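Local coordinates for NADH dehydrogenase, putative (Plasmodium falciparum, PDB 5JWC), which binds FAD and the antimalarial inhibitor RYL-552 and, as a type II NADH dehydrogenase, probably passes electrons from NADH through the flavin to ubiquinone, at residues F65-L77 against T199-I211. Sequence-based numbering, arbitrary orientation.
Sequences FTPLLPCLCSGTL and TGVEVTAEFADFI. With FAD (flavin-adenine dinucleotide), chain C.
Pro70 is the main bump of helix 69-74. Its ring sits over helix 199-211 between Thr199, Glu202 and Val203, with Pro70 CB 3.8 Å from Glu202 CB. The backbones come close here, Pro70 CA lying 4.9 Å from Val203 CA. Val203 CG2 meets the proline ring and also borders Cys73. One turn on, Glu206 rises from the long helix into the hollow beside Pro70 O, Cys71 SG and Ser74. A bend at chi2 (-69°) carries its carboxylate to the end of the short helix. Glu206 OE2 takes two hydrogen bonds there, from Ser74 OG at 2.6 Å on the anti side and from Thr76 OG1 at 2.7 Å on the syn side. Both hydroxyls come from the same face of the carboxylate plane. Thr76 OG1 also bonds Arg517. Near its start the long helix carries Gly200, the last glycine of an apparent Rossmann-type GxGxxG turn, consistent with an NADH-binding domain, while Thr66 and Pro67 line the FAD pocket. The two helices run roughly parallel, at 29°. The Phe207 ring lies against Cys73, with Phe207 CZ 3.8 Å from Cys73 O. Ser74 O lies over the centre of one Phe210 ring face, 3.7 Å above the plane. At the flavin end, a water joins Pro67 O to Glu202 OE1, while Glu202 OE2 bonds Tyr463 N. Thr199 OG1 touches the flavin methyl C7M at 3.4 Å. A bound RYL-552 molecule lies against Glu206 and Asp209.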
# COMPACT_ATOMS: atom_id res chain seq x y z
N PHE A 65 -11.64 -3.84 9.16
CA PHE A 65 -11.57 -4.49 10.47
C PHE A 65 -10.93 -3.51 11.47
O PHE A 65 -9.74 -3.62 11.79
CB PHE A 65 -10.79 -5.81 10.38
CG PHE A 65 -11.04 -6.75 11.54
CD1 PHE A 65 -12.08 -7.67 11.51
CD2 PHE A 65 -10.22 -6.71 12.67
CE1 PHE A 65 -12.30 -8.53 12.60
CE2 PHE A 65 -10.43 -7.56 13.75
CZ PHE A 65 -11.48 -8.47 13.71
N THR A 66 -11.72 -2.55 11.95
CA THR A 66 -11.21 -1.42 12.74
C THR A 66 -10.36 -1.76 13.99
O THR A 66 -9.43 -1.02 14.30
CB THR A 66 -12.37 -0.51 13.20
OG1 THR A 66 -13.39 -1.30 13.81
CG2 THR A 66 -12.99 0.21 11.99
N PRO A 67 -10.68 -2.85 14.72
CA PRO A 67 -9.85 -3.05 15.92
C PRO A 67 -8.34 -3.22 15.66
O PRO A 67 -7.56 -3.05 16.60
CB PRO A 67 -10.40 -4.35 16.52
CG PRO A 67 -11.81 -4.40 16.06
CD PRO A 67 -11.79 -3.83 14.65
N LEU A 68 -7.95 -3.55 14.43
CA LEU A 68 -6.54 -3.81 14.13
C LEU A 68 -5.83 -2.62 13.50
O LEU A 68 -4.63 -2.70 13.17
CB LEU A 68 -6.43 -5.04 13.23
CG LEU A 68 -6.88 -6.31 13.96
CD1 LEU A 68 -6.81 -7.52 13.06
CD2 LEU A 68 -5.98 -6.55 15.23
N LEU A 69 -6.55 -1.52 13.36
CA LEU A 69 -5.99 -0.29 12.77
C LEU A 69 -4.71 0.23 13.48
O LEU A 69 -3.77 0.68 12.81
CB LEU A 69 -7.07 0.79 12.78
CG LEU A 69 -8.04 0.72 11.58
CD1 LEU A 69 -9.07 1.82 11.66
CD2 LEU A 69 -7.32 0.79 10.23
N PRO A 70 -4.64 0.16 14.83
CA PRO A 70 -3.38 0.59 15.47
C PRO A 70 -2.18 -0.23 15.01
O PRO A 70 -1.09 0.33 14.89
CB PRO A 70 -3.66 0.35 16.96
CG PRO A 70 -5.15 0.58 17.09
CD PRO A 70 -5.70 -0.08 15.84
N CYS A 71 -2.39 -1.52 14.74
CA CYS A 71 -1.30 -2.38 14.23
C CYS A 71 -0.78 -1.93 12.88
O CYS A 71 0.37 -2.16 12.54
CB CYS A 71 -1.78 -3.82 14.13
SG CYS A 71 -2.08 -4.57 15.72
N LEU A 72 -1.65 -1.29 12.12
CA LEU A 72 -1.30 -0.78 10.81
C LEU A 72 -0.42 0.46 10.90
O LEU A 72 0.48 0.64 10.07
CB LEU A 72 -2.59 -0.48 10.03
CG LEU A 72 -2.72 -0.68 8.54
CD1 LEU A 72 -2.18 -2.03 8.08
CD2 LEU A 72 -4.21 -0.51 8.18
N CYS A 73 -0.67 1.30 11.91
CA CYS A 73 0.16 2.50 12.13
C CYS A 73 1.64 2.19 12.30
O CYS A 73 2.49 2.97 11.89
CB CYS A 73 -0.32 3.29 13.37
SG CYS A 73 -1.98 3.96 13.25
N SER A 74 1.97 1.05 12.90
CA SER A 74 3.37 0.74 13.19
C SER A 74 3.92 -0.24 12.17
O SER A 74 5.12 -0.47 12.11
CB SER A 74 3.51 0.13 14.58
OG SER A 74 2.70 -1.04 14.64
N GLY A 75 3.01 -0.86 11.43
CA GLY A 75 3.35 -1.89 10.47
C GLY A 75 3.39 -3.29 11.06
O GLY A 75 3.91 -4.21 10.44
N THR A 76 2.84 -3.47 12.26
CA THR A 76 2.78 -4.81 12.85
C THR A 76 1.92 -5.78 12.01
O THR A 76 2.22 -6.97 11.91
CB THR A 76 2.23 -4.75 14.31
OG1 THR A 76 3.19 -4.13 15.16
CG2 THR A 76 1.94 -6.15 14.84
N LEU A 77 0.84 -5.27 11.43
CA LEU A 77 0.01 -6.06 10.53
C LEU A 77 -0.18 -5.28 9.23
O LEU A 77 0.00 -4.07 9.23
CB LEU A 77 -1.35 -6.36 11.16
CG LEU A 77 -1.33 -7.18 12.45
CD1 LEU A 77 -2.75 -7.24 13.02
CD2 LEU A 77 -0.80 -8.57 12.17
N THR A 199 -8.00 3.05 21.59
CA THR A 199 -7.30 3.39 20.37
C THR A 199 -6.02 4.19 20.62
O THR A 199 -4.95 3.82 20.13
CB THR A 199 -8.17 4.17 19.41
OG1 THR A 199 -9.26 3.34 19.02
CG2 THR A 199 -7.37 4.56 18.18
N GLY A 200 -6.15 5.28 21.38
CA GLY A 200 -5.01 6.10 21.74
C GLY A 200 -3.93 5.29 22.44
O GLY A 200 -2.74 5.40 22.14
N VAL A 201 -4.35 4.44 23.37
CA VAL A 201 -3.42 3.60 24.10
C VAL A 201 -2.72 2.63 23.15
O VAL A 201 -1.50 2.48 23.21
CB VAL A 201 -4.15 2.82 25.22
CG1 VAL A 201 -3.29 1.67 25.70
CG2 VAL A 201 -4.48 3.77 26.38
N GLU A 202 -3.47 1.98 22.26
CA GLU A 202 -2.87 0.99 21.36
C GLU A 202 -1.94 1.63 20.31
O GLU A 202 -0.90 1.06 19.99
CB GLU A 202 -3.95 0.15 20.70
CG GLU A 202 -4.62 -0.78 21.74
CD GLU A 202 -5.59 -1.78 21.13
OE1 GLU A 202 -6.57 -1.34 20.48
OE2 GLU A 202 -5.37 -3.01 21.30
N VAL A 203 -2.31 2.79 19.79
CA VAL A 203 -1.44 3.50 18.86
C VAL A 203 -0.13 3.87 19.53
O VAL A 203 0.94 3.70 18.96
CB VAL A 203 -2.12 4.77 18.30
CG1 VAL A 203 -1.11 5.66 17.53
CG2 VAL A 203 -3.31 4.38 17.43
N THR A 204 -0.22 4.37 20.77
CA THR A 204 0.97 4.74 21.53
C THR A 204 1.88 3.52 21.76
O THR A 204 3.09 3.58 21.56
CB THR A 204 0.58 5.40 22.89
OG1 THR A 204 -0.23 6.56 22.65
CG2 THR A 204 1.81 5.81 23.69
N ALA A 205 1.28 2.40 22.17
CA ALA A 205 2.03 1.17 22.46
C ALA A 205 2.75 0.65 21.20
O ALA A 205 3.89 0.20 21.27
CB ALA A 205 1.07 0.09 23.02
N GLU A 206 2.05 0.69 20.07
CA GLU A 206 2.60 0.19 18.81
C GLU A 206 3.79 1.01 18.34
O GLU A 206 4.80 0.45 17.91
CB GLU A 206 1.51 0.17 17.74
CG GLU A 206 0.54 -1.01 17.89
CD GLU A 206 1.22 -2.33 17.57
OE1 GLU A 206 0.72 -3.38 18.02
OE2 GLU A 206 2.26 -2.32 16.86
N PHE A 207 3.66 2.33 18.41
CA PHE A 207 4.79 3.20 18.14
C PHE A 207 5.94 3.00 19.11
O PHE A 207 7.10 3.02 18.69
CB PHE A 207 4.36 4.67 18.12
CG PHE A 207 3.89 5.11 16.77
CD1 PHE A 207 4.75 5.07 15.69
CD2 PHE A 207 2.57 5.50 16.56
CE1 PHE A 207 4.33 5.45 14.41
CE2 PHE A 207 2.14 5.89 15.32
CZ PHE A 207 3.02 5.87 14.23
N ALA A 208 5.64 2.79 20.40
CA ALA A 208 6.70 2.57 21.37
C ALA A 208 7.50 1.33 21.02
O ALA A 208 8.73 1.34 21.09
CB ALA A 208 6.14 2.47 22.81
N ASP A 209 6.80 0.26 20.63
CA ASP A 209 7.47 -0.98 20.22
C ASP A 209 8.32 -0.76 18.96
O ASP A 209 9.48 -1.15 18.90
CB ASP A 209 6.47 -2.10 19.94
CG ASP A 209 5.79 -2.62 21.21
OD1 ASP A 209 6.19 -2.27 22.35
OD2 ASP A 209 4.83 -3.40 21.04
N PHE A 210 7.71 -0.14 17.95
CA PHE A 210 8.39 0.17 16.69
C PHE A 210 9.69 0.97 16.97
O PHE A 210 10.79 0.61 16.52
CB PHE A 210 7.44 0.94 15.78
CG PHE A 210 7.91 1.08 14.36
CD1 PHE A 210 8.83 0.20 13.82
CD2 PHE A 210 7.43 2.10 13.55
CE1 PHE A 210 9.27 0.33 12.50
CE2 PHE A 210 7.87 2.24 12.24
CZ PHE A 210 8.80 1.35 11.71
N ILE A 211 9.56 2.05 17.74
CA ILE A 211 10.68 2.91 18.13
C ILE A 211 11.78 2.14 18.87
O ILE A 211 12.98 2.29 18.56
CB ILE A 211 10.15 4.09 18.98
CG1 ILE A 211 9.33 5.02 18.08
CG2 ILE A 211 11.29 4.89 19.61
CD1 ILE A 211 8.43 5.99 18.81
PA FAD C . -18.55 1.71 10.39
O1A FAD C . -17.60 2.87 10.56
O2A FAD C . -17.95 0.39 10.69
O5B FAD C . -19.17 1.72 8.91
C5B FAD C . -19.84 2.85 8.38
C4B FAD C . -19.90 2.64 6.88
O4B FAD C . -20.78 3.59 6.31
C3B FAD C . -18.53 2.84 6.22
O3B FAD C . -18.37 1.87 5.21
C2B FAD C . -18.66 4.19 5.55
O2B FAD C . -17.85 4.26 4.40
C1B FAD C . -20.14 4.16 5.19
N9A FAD C . -20.76 5.47 4.95
C8A FAD C . -20.49 6.66 5.58
N7A FAD C . -21.31 7.60 5.05
C5A FAD C . -22.09 7.02 4.11
C6A FAD C . -23.08 7.53 3.28
N6A FAD C . -23.47 8.80 3.40
N1A FAD C . -23.73 6.68 2.41
C2A FAD C . -23.39 5.35 2.36
N3A FAD C . -22.39 4.85 3.19
C4A FAD C . -21.75 5.68 4.04
N1 FAD C . -15.17 -1.69 18.56
C2 FAD C . -15.09 -2.82 19.33
O2 FAD C . -16.12 -3.39 19.67
N3 FAD C . -13.86 -3.34 19.71
C4 FAD C . -12.69 -2.74 19.33
O4 FAD C . -11.61 -3.24 19.68
C4X FAD C . -12.76 -1.60 18.53
N5 FAD C . -11.61 -0.97 18.12
C5X FAD C . -11.70 0.17 17.33
C6 FAD C . -10.55 0.80 16.89
C7 FAD C . -10.61 1.94 16.10
C7M FAD C . -9.32 2.60 15.66
C8 FAD C . -11.84 2.45 15.72
C8M FAD C . -11.93 3.68 14.87
C9 FAD C . -13.01 1.82 16.16
C9A FAD C . -12.94 0.68 16.95
N10 FAD C . -14.09 0.04 17.38
C10 FAD C . -14.00 -1.09 18.16
C1' FAD C . -15.45 0.58 17.05
C2' FAD C . -16.05 0.08 15.76
O2' FAD C . -15.17 0.36 14.71
C3' FAD C . -17.32 0.89 15.52
O3' FAD C . -18.18 0.81 16.64
C4' FAD C . -17.98 0.29 14.29
O4' FAD C . -17.21 0.70 13.20
C5' FAD C . -19.43 0.74 14.12
O5' FAD C . -19.94 0.06 12.99
P FAD C . -20.84 0.86 11.92
O1P FAD C . -21.35 -0.12 10.88
O2P FAD C . -21.91 1.57 12.70
O3P FAD C . -19.85 1.98 11.31
O HOH W 1 -8.42 -2.76 19.26